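Local atomic coordinates of putative alpha/beta hydrolase (Desulfitobacterium hafniense, PDB entry 4RPC), a protein that probably acts as a hydrolase of the alpha/beta hydrolase fold, although its substrate has not been established. Residues C37-R40 and I41-L45; V70-T73 and A74-G78; L172-E175 and H176-R179; S152-K155 and E156-F160. One frame throughout, in Å; residues are numbered along the deposited sequence.

Interaction 1: residues C37-R40 and I41-L45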
# COMPACT_ATOMS: atom_id res chain seq x y z
N CYS A 37 -8.50 7.13 -0.19
CA CYS A 37 -7.58 6.40 0.65
C CYS A 37 -6.88 7.33 1.66
O CYS A 37 -6.74 6.99 2.81
CB CYS A 37 -6.53 5.78 -0.28
SG CYS A 37 -5.79 4.37 0.49
N PHE A 38 -6.46 8.50 1.17
CA PHE A 38 -5.58 9.40 1.86
C PHE A 38 -6.10 10.80 2.17
O PHE A 38 -5.33 11.65 2.57
CB PHE A 38 -4.29 9.52 1.00
CG PHE A 38 -3.57 8.20 0.83
CD1 PHE A 38 -3.13 7.51 1.96
CD2 PHE A 38 -3.32 7.68 -0.42
CE1 PHE A 38 -2.47 6.31 1.84
CE2 PHE A 38 -2.67 6.47 -0.54
CZ PHE A 38 -2.25 5.78 0.60
N ALA A 39 -7.39 11.02 2.04
CA ALA A 39 -7.97 12.34 2.32
C ALA A 39 -7.54 12.99 3.64
O ALA A 39 -7.00 14.09 3.63
CB ALA A 39 -9.49 12.31 2.20
N ARG A 40 -7.72 12.28 4.75
CA ARG A 40 -7.41 12.82 6.05
C ARG A 40 -5.95 12.99 6.23
O ARG A 40 -5.50 13.99 6.82
CB ARG A 40 -8.01 11.93 7.15
CG ARG A 40 -7.70 12.36 8.56
CD ARG A 40 -8.18 13.80 8.87
NE ARG A 40 -7.74 14.21 10.20
CZ ARG A 40 -8.38 13.90 11.33
NH1 ARG A 40 -9.50 13.20 11.31
NH2 ARG A 40 -7.89 14.28 12.49
N ILE A 41 -5.16 12.06 5.68
CA ILE A 41 -3.71 12.18 5.84
C ILE A 41 -3.21 13.42 5.14
O ILE A 41 -2.39 14.16 5.66
CB ILE A 41 -2.98 10.92 5.32
CG1 ILE A 41 -3.30 9.75 6.27
CG2 ILE A 41 -1.46 11.13 5.26
CD1 ILE A 41 -2.93 8.38 5.72
N ILE A 42 -3.68 13.63 3.94
CA ILE A 42 -3.29 14.79 3.17
C ILE A 42 -3.67 16.04 3.95
O ILE A 42 -2.83 16.91 4.14
CB ILE A 42 -3.97 14.77 1.80
CG1 ILE A 42 -3.39 13.64 0.95
CG2 ILE A 42 -3.82 16.10 1.07
CD1 ILE A 42 -4.29 13.30 -0.23
N ARG A 43 -4.91 16.13 4.43
CA ARG A 43 -5.33 17.27 5.23
C ARG A 43 -4.44 17.52 6.43
O ARG A 43 -4.09 18.66 6.68
CB ARG A 43 -6.78 17.15 5.71
CG ARG A 43 -7.78 17.28 4.57
CD ARG A 43 -9.18 17.59 5.10
NE ARG A 43 -9.70 16.44 5.80
CZ ARG A 43 -10.27 15.39 5.21
NH1 ARG A 43 -10.43 15.32 3.88
NH2 ARG A 43 -10.73 14.39 5.97
N ASP A 44 -4.04 16.45 7.14
CA ASP A 44 -3.14 16.60 8.30
C ASP A 44 -1.70 17.05 7.96
O ASP A 44 -1.08 17.73 8.74
CB ASP A 44 -3.06 15.33 9.13
CG ASP A 44 -4.37 14.94 9.73
OD1 ASP A 44 -5.28 15.81 9.88
OD2 ASP A 44 -4.51 13.72 10.06
N LEU A 45 -1.18 16.63 6.81
CA LEU A 45 0.21 16.92 6.49
C LEU A 45 0.40 18.07 5.48
O LEU A 45 1.52 18.51 5.30
CB LEU A 45 0.90 15.65 5.98
CG LEU A 45 0.82 14.43 6.90
CD1 LEU A 45 1.37 13.21 6.19
CD2 LEU A 45 1.59 14.67 8.19
O HOH W 1 -6.56 9.44 4.83

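Interaction 2: residues V70-T73 and A74-G78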
# COMPACT_ATOMS: atom_id res chain seq x y z
N VAL A 70 4.41 -5.06 -10.28
CA VAL A 70 4.90 -4.16 -9.30
C VAL A 70 6.09 -3.49 -9.86
O VAL A 70 6.22 -2.29 -9.70
CB VAL A 70 5.25 -4.89 -7.97
CG1 VAL A 70 5.98 -3.96 -7.02
CG2 VAL A 70 4.04 -5.50 -7.33
N GLU A 71 7.01 -4.23 -10.51
CA GLU A 71 8.24 -3.63 -11.09
C GLU A 71 7.95 -2.50 -12.13
O GLU A 71 8.62 -1.44 -12.17
CB GLU A 71 9.14 -4.69 -11.78
CG GLU A 71 9.78 -5.72 -10.82
CD GLU A 71 8.85 -6.87 -10.41
OE1 GLU A 71 7.65 -6.91 -10.78
OE2 GLU A 71 9.33 -7.76 -9.68
N GLU A 72 7.01 -2.76 -13.03
CA GLU A 72 6.72 -1.77 -14.05
C GLU A 72 6.00 -0.53 -13.43
O GLU A 72 6.34 0.61 -13.73
CB GLU A 72 5.95 -2.40 -15.17
CG GLU A 72 5.97 -1.55 -16.43
CD GLU A 72 5.56 -2.36 -17.66
OE1 GLU A 72 6.16 -3.46 -17.88
OE2 GLU A 72 4.65 -1.89 -18.38
N THR A 73 5.11 -0.75 -12.50
CA THR A 73 4.45 0.35 -11.79
C THR A 73 5.47 1.20 -11.01
O THR A 73 5.53 2.45 -11.14
CB THR A 73 3.32 -0.25 -10.92
OG1 THR A 73 2.29 -0.69 -11.79
CG2 THR A 73 2.78 0.75 -9.92
N ALA A 74 6.38 0.54 -10.30
CA ALA A 74 7.46 1.24 -9.58
C ALA A 74 8.32 2.04 -10.55
O ALA A 74 8.55 3.23 -10.34
CB ALA A 74 8.30 0.27 -8.76
N GLY A 75 8.74 1.41 -11.66
CA GLY A 75 9.52 2.10 -12.69
C GLY A 75 8.80 3.33 -13.23
O GLY A 75 9.32 4.45 -13.23
N LYS A 76 7.57 3.16 -13.64
CA LYS A 76 6.80 4.35 -14.11
C LYS A 76 6.66 5.48 -13.09
O LYS A 76 6.72 6.66 -13.42
CB LYS A 76 5.47 3.86 -14.67
CG LYS A 76 5.72 3.17 -16.03
CD LYS A 76 4.54 2.36 -16.44
CE LYS A 76 3.31 3.25 -16.62
NZ LYS A 76 2.12 2.41 -16.31
N LEU A 77 6.52 5.11 -11.82
CA LEU A 77 6.38 6.07 -10.75
C LEU A 77 7.67 6.84 -10.54
O LEU A 77 7.67 8.05 -10.24
CB LEU A 77 6.03 5.32 -9.45
CG LEU A 77 5.50 6.04 -8.25
CD1 LEU A 77 4.53 7.12 -8.67
CD2 LEU A 77 4.83 5.01 -7.33
N GLY A 78 8.78 6.12 -10.65
CA GLY A 78 10.10 6.75 -10.56
C GLY A 78 10.24 7.77 -11.69
O GLY A 78 10.84 8.84 -11.52

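Interaction 3: residues L172-E175 and H176-R179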
# COMPACT_ATOMS: atom_id res chain seq x y z
N LEU A 172 -13.11 1.93 1.55
CA LEU A 172 -11.88 2.07 0.81
C LEU A 172 -11.94 1.55 -0.61
O LEU A 172 -11.07 1.83 -1.39
CB LEU A 172 -10.72 1.32 1.50
CG LEU A 172 -10.34 1.90 2.86
CD1 LEU A 172 -9.33 0.99 3.55
CD2 LEU A 172 -9.78 3.29 2.66
N ILE A 173 -12.93 0.74 -0.92
CA ILE A 173 -13.05 0.19 -2.27
C ILE A 173 -13.52 1.27 -3.21
O ILE A 173 -14.49 1.94 -2.97
CB ILE A 173 -14.06 -0.94 -2.32
CG1 ILE A 173 -13.73 -2.02 -1.29
CG2 ILE A 173 -14.12 -1.47 -3.73
CD1 ILE A 173 -12.35 -2.67 -1.45
N TYR A 174 -12.83 1.46 -4.31
CA TYR A 174 -13.14 2.52 -5.23
C TYR A 174 -14.49 2.17 -5.83
O TYR A 174 -14.71 1.08 -6.35
CB TYR A 174 -12.03 2.68 -6.31
CG TYR A 174 -12.31 3.67 -7.43
CD1 TYR A 174 -12.87 4.90 -7.20
CD2 TYR A 174 -12.01 3.32 -8.75
CE1 TYR A 174 -13.15 5.77 -8.24
CE2 TYR A 174 -12.29 4.17 -9.80
CZ TYR A 174 -12.83 5.38 -9.55
OH TYR A 174 -13.03 6.18 -10.62
N GLU A 175 -15.41 3.11 -5.74
CA GLU A 175 -16.78 2.78 -6.09
C GLU A 175 -16.97 2.53 -7.60
O GLU A 175 -17.91 1.88 -7.98
CB GLU A 175 -17.75 3.81 -5.51
CG GLU A 175 -17.69 5.15 -6.18
CD GLU A 175 -18.70 6.13 -5.60
OE1 GLU A 175 -19.23 5.92 -4.47
OE2 GLU A 175 -18.97 7.13 -6.29
N HIS A 176 -16.05 3.00 -8.44
CA HIS A 176 -16.14 2.78 -9.89
C HIS A 176 -15.07 1.86 -10.46
O HIS A 176 -14.79 1.88 -11.66
CB HIS A 176 -16.09 4.10 -10.63
CG HIS A 176 -17.24 4.99 -10.32
ND1 HIS A 176 -18.55 4.56 -10.41
CD2 HIS A 176 -17.28 6.28 -9.91
CE1 HIS A 176 -19.35 5.56 -10.07
NE2 HIS A 176 -18.60 6.61 -9.77
N ILE A 177 -14.47 1.06 -9.58
CA ILE A 177 -13.45 0.15 -10.03
C ILE A 177 -14.13 -0.92 -10.94
O ILE A 177 -15.32 -1.26 -10.77
CB ILE A 177 -12.68 -0.46 -8.87
CG1 ILE A 177 -11.44 -1.22 -9.36
CG2 ILE A 177 -13.54 -1.41 -8.09
CD1 ILE A 177 -10.33 -0.32 -9.87
N THR A 178 -13.41 -1.33 -11.96
CA THR A 178 -13.83 -2.46 -12.77
C THR A 178 -13.14 -3.69 -12.35
O THR A 178 -12.01 -3.66 -11.85
CB THR A 178 -13.55 -2.22 -14.25
OG1 THR A 178 -12.14 -2.12 -14.49
CG2 THR A 178 -14.26 -1.00 -14.68
N ARG A 179 -13.79 -4.81 -12.55
CA ARG A 179 -13.20 -6.07 -12.16
C ARG A 179 -11.86 -6.32 -12.87
O ARG A 179 -10.86 -6.71 -12.21
CB ARG A 179 -14.17 -7.24 -12.30
CG ARG A 179 -13.51 -8.56 -11.87
CD ARG A 179 -14.48 -9.70 -11.80
NE ARG A 179 -13.94 -10.87 -11.10
CZ ARG A 179 -13.07 -11.73 -11.60
NH1 ARG A 179 -12.52 -11.55 -12.80
NH2 ARG A 179 -12.66 -12.74 -10.86

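Interaction 4: residues S152-K155 and E156-F160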
# COMPACT_ATOMS: atom_id res chain seq x y z
N SER A 152 -14.76 -16.94 4.57
CA SER A 152 -13.75 -17.55 5.40
C SER A 152 -12.85 -18.40 4.55
O SER A 152 -13.28 -18.97 3.55
CB SER A 152 -14.39 -18.44 6.42
OG SER A 152 -15.09 -17.62 7.31
N PRO A 153 -11.59 -18.52 4.92
CA PRO A 153 -10.93 -17.97 6.09
C PRO A 153 -10.25 -16.63 5.79
O PRO A 153 -9.46 -16.16 6.58
CB PRO A 153 -9.89 -19.03 6.41
CG PRO A 153 -9.46 -19.50 5.05
CD PRO A 153 -10.68 -19.38 4.16
N VAL A 154 -10.52 -16.04 4.62
CA VAL A 154 -9.95 -14.76 4.32
C VAL A 154 -10.43 -13.76 5.37
O VAL A 154 -9.67 -12.97 5.85
CB VAL A 154 -10.34 -14.29 2.91
CG1 VAL A 154 -9.98 -12.83 2.70
CG2 VAL A 154 -9.65 -15.16 1.83
N LYS A 155 -11.70 -13.77 5.69
CA LYS A 155 -12.24 -12.73 6.54
C LYS A 155 -11.48 -12.72 7.87
O LYS A 155 -11.07 -11.67 8.33
CB LYS A 155 -13.71 -13.00 6.79
CG LYS A 155 -14.43 -11.94 7.60
CD LYS A 155 -15.91 -12.28 7.71
CE LYS A 155 -16.12 -13.28 8.80
NZ LYS A 155 -17.54 -13.63 8.81
N GLU A 156 -11.26 -13.92 8.42
CA GLU A 156 -10.63 -14.09 9.75
C GLU A 156 -9.17 -13.81 9.67
O GLU A 156 -8.64 -13.16 10.54
CB GLU A 156 -10.81 -15.52 10.32
CG GLU A 156 -12.25 -15.92 10.57
CD GLU A 156 -13.00 -16.23 9.28
OE1 GLU A 156 -12.40 -16.16 8.16
OE2 GLU A 156 -14.21 -16.51 9.38
N ASN A 157 -8.52 -14.28 8.60
CA ASN A 157 -7.11 -14.01 8.43
C ASN A 157 -6.75 -12.51 8.36
O ASN A 157 -5.73 -12.07 8.94
CB ASN A 157 -6.57 -14.74 7.22
CG ASN A 157 -6.64 -16.25 7.38
OD1 ASN A 157 -6.67 -16.79 8.51
ND2 ASN A 157 -6.73 -16.94 6.27
N MSE A 158 -7.59 -11.75 7.65
CA MSE A 158 -7.38 -10.31 7.56
C MSE A 158 -7.80 -9.59 8.85
O MSE A 158 -7.56 -8.39 8.97
CB MSE A 158 -8.14 -9.76 6.37
CG MSE A 158 -7.63 -10.32 5.06
SE MSE A 158 -8.65 -9.41 3.61
CE MSE A 158 -7.44 -7.91 3.38
N GLY A 159 -8.43 -10.27 9.81
CA GLY A 159 -8.62 -9.68 11.18
C GLY A 159 -10.02 -9.16 11.41
O GLY A 159 -10.25 -8.28 12.26
N PHE A 160 -10.97 -9.78 10.72
CA PHE A 160 -12.35 -9.34 10.76
C PHE A 160 -13.32 -10.42 11.17
O PHE A 160 -14.46 -10.48 10.68
CB PHE A 160 -12.74 -8.78 9.38
CG PHE A 160 -11.93 -7.61 8.97
CD1 PHE A 160 -12.00 -6.41 9.68
CD2 PHE A 160 -11.08 -7.67 7.85
CE1 PHE A 160 -11.25 -5.30 9.30
CE2 PHE A 160 -10.32 -6.58 7.47
CZ PHE A 160 -10.40 -5.39 8.21

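Interaction 1: residues C37-R40 and I41-L45
Arg40 reaches forward one helical turn to Asp44. Its CG lies anti to the backbone N (chi1 178°), and a bend at chi2 (58°) turns the rest of the chain along the helix, so that Arg40 NE donates to Asp44 OD1 at 3.0 Å. The bond is a salt bridge formed on the syn side of the carboxylate, with OD1 at the edge of the guanidinium group and in its plane, while the two flat groups stand almost perpendicular (86°). The other oxygen, OD2, bonds to Ser253, so both ends of the carboxylate are engaged. With an alanine in place of Arg40, Asp44 OD1 would probably be left without this donor and the carboxylate without its cationic mate. Arg43 lays a face of its guanidinium over Ala39 O and Arg40 CA, and its NH1 lies 3.6 Å from Ala39 CB.

The inward side of the same turn is apolar. Ile41 points alongside Phe38, its CD1 meeting the ring at the edge, in plane, 3.9 Å from Phe38 CD1. Ile42 CD1 comes within 4.0 Å of Phe38 CB. Phe38 is the N-cap, and its O accepts Ile42 N at 2.9 Å as the helix begins. A water joins Cys37 O to Ile41 N, accepting from the latter at 3.1 Å, and thus links the end of helix 34-37 to the start of the next.

Helix 39-45 lies on the crossover from strand 23-27 to strand 50-54. Phe38, Ile41 and Ile42 rest on Leu26 and Ile53 of these strands, while Arg40, Ile41 and Asp44 border helix 249-259.

Interaction 2: residues V70-T73 and A74-G78
Glu72 and Lys76 start their side chains differently: CG of Glu72 is anti to the backbone N (chi1 -163°), whereas CG of Lys76 stands beside its own N (chi1 -73°) and leans back over the preceding turn. The lysine methylenes therefore run past the Glu72 carbonyl, with Lys76 CG 3.5 Å from Glu72 O, and Lys76 CD crosses Glu72 CG at 4.2 Å. This is an aliphatic contact, not an ion pair: Glu72 OE2 and Lys76 NZ remain 5.4 Å apart, and a bend at chi3 (62°) takes the ammonium instead to a salt bridge with Glu57. Thr73 OG1 bonds to the other oxygen of that carboxylate, so Thr73 and Lys76, three residues apart, grip Glu57 together.

On the inner side the side chains are small or apolar. Ala74 CB sits 3.4 Å from Val70 O, and Leu77 CB lies equally near Thr73 O. Four backbone bonds of the i to i+4 kind join the turns, the shortest from Lys76 N to Glu72 O at 2.8 Å.

Ala74 and Leu77 turn to Met105 of helix 97-108, and Glu71 forms a salt bridge with Lys197. Helix 70-83 provides the helical arm of a beta-alpha-beta crossover between the parallel strands 50-54 and 88-95, which flank strand 23-27, an arrangement characteristic of the alpha/beta hydrolase core, where the second strand leads to the probable nucleophile elbow.

Interaction 3: residues L172-E175 and H176-R179
Tyr174 O accepts the backbone N-H of Ile177 at 3.2 Å, the bond that closes a type I beta turn. The N-H points well at the oxygen, yet the donor sits above the carbonyl plane, 64° out of it, as the tight reversal brings it in from one side.

The turn folds the chain over the Tyr174 ring. The His176 backbone N stands above the centre of one face, and His176 CB comes down to 3.7 Å from Tyr174 CZ. Beyond it the imidazole turns its edge toward the phenol face in an offset edge-to-face pair, centroids 6.0 Å apart and planes at 90°. The closing residue of the turn meets the ring as well: Tyr174 CD2 lies 3.8 Å from Ile177 CB.

Glu175 runs alongside His176. Its CG occupies the position between the backbone N and the carbonyl carbon (chi1 70°), which lifts the methylene over the imidazole as a CH-pi contact, 4.0 Å from Glu175 CG to the centroid of the His176 ring. The carboxylate continues past, with Glu175 OE2 3.5 Å from His176 NE2. Both residues are solvent-exposed, whereas Tyr174 is buried. Ile173 CG2 and Ile177 CG2 meet loosely at 4.4 Å.

The turn joins helix 165-169 to helix 179-191, whose start is prepared by Thr178 at the N-cap. Tyr174 stacks on Tyr33 and bonds through its backbone to Gly31; Ile173 and Ile177 rest on Phe141, Leu142 and Leu145 of helix 130-145, to which Arg179 is tied by a salt bridge with Asp139.

Interaction 4: residues S152-K155 and E156-F160
A Schellman motif closes the short helix 154-157, and a serine-glutamate bond braces its start. At the closing end Lys155 O accepts two N-H groups: Phe160 N at 3.0 Å and, more weakly, Gly159 N at 3.3 Å. Gly159 has a positive phi (103°), at which a CB would be jammed against the preceding carbonyl oxygen. Phe160 CB closes over the same turn, 4.0 Å from Lys155 CG, and the lysine chain continues past Phe160 O to place its ammonium on Asn163.

At the opening end, Glu156 bends at chi2 (75°), which folds its carboxylate back to the residues before the helix. Ser152 OG donates to Glu156 OE2 on the syn side, a short bond of 2.5 Å, while Glu156 OE1 lies against Pro153 CA at 3.1 Å. The peptide before Pro153 is cis. An alanine in place of Glu156 would probably leave the Ser152 hydroxyl without its acceptor and the turn around the cis proline less firmly held.

This helix belongs to the helical insertion between strands 112-119 and 204-210, the place where alpha/beta hydrolases commonly carry a cap over the active site. Along its flank Val154 and Met158, a selenomethionine, point the same way, with Val154 CG1 and Met158 SE 3.8 Å apart. Asn157 lies alongside Pro153, its ND2 3.8 Å from Pro153 CB, and touches Tyr215. Met158 rests on His241, the histidine of a probable Ser-His-Glu triad, and also bonds to it through the backbone.

In the fold
Followed from the N terminus, the four contacts come as interactions 1, 2, 4 and 3. Each joins two adjoining segments and closes no more than a local turn, so none nests in or crosses another. Interactions 1 and 2 lie on helices of successive crossovers in the core: 39-45 between strands 23-27 and 50-54, then 70-83 between 50-54 and 88-95. The other two fall in the insertion after strand 112-119: interaction 4 at helix 154-157, interaction 3 in the loop before helix 179-191. Interactions 1 and 3 approach to about 4 Å between nearest atoms without touching, whereas interactions 2 and 4 lie on opposite sides of the chain's centre.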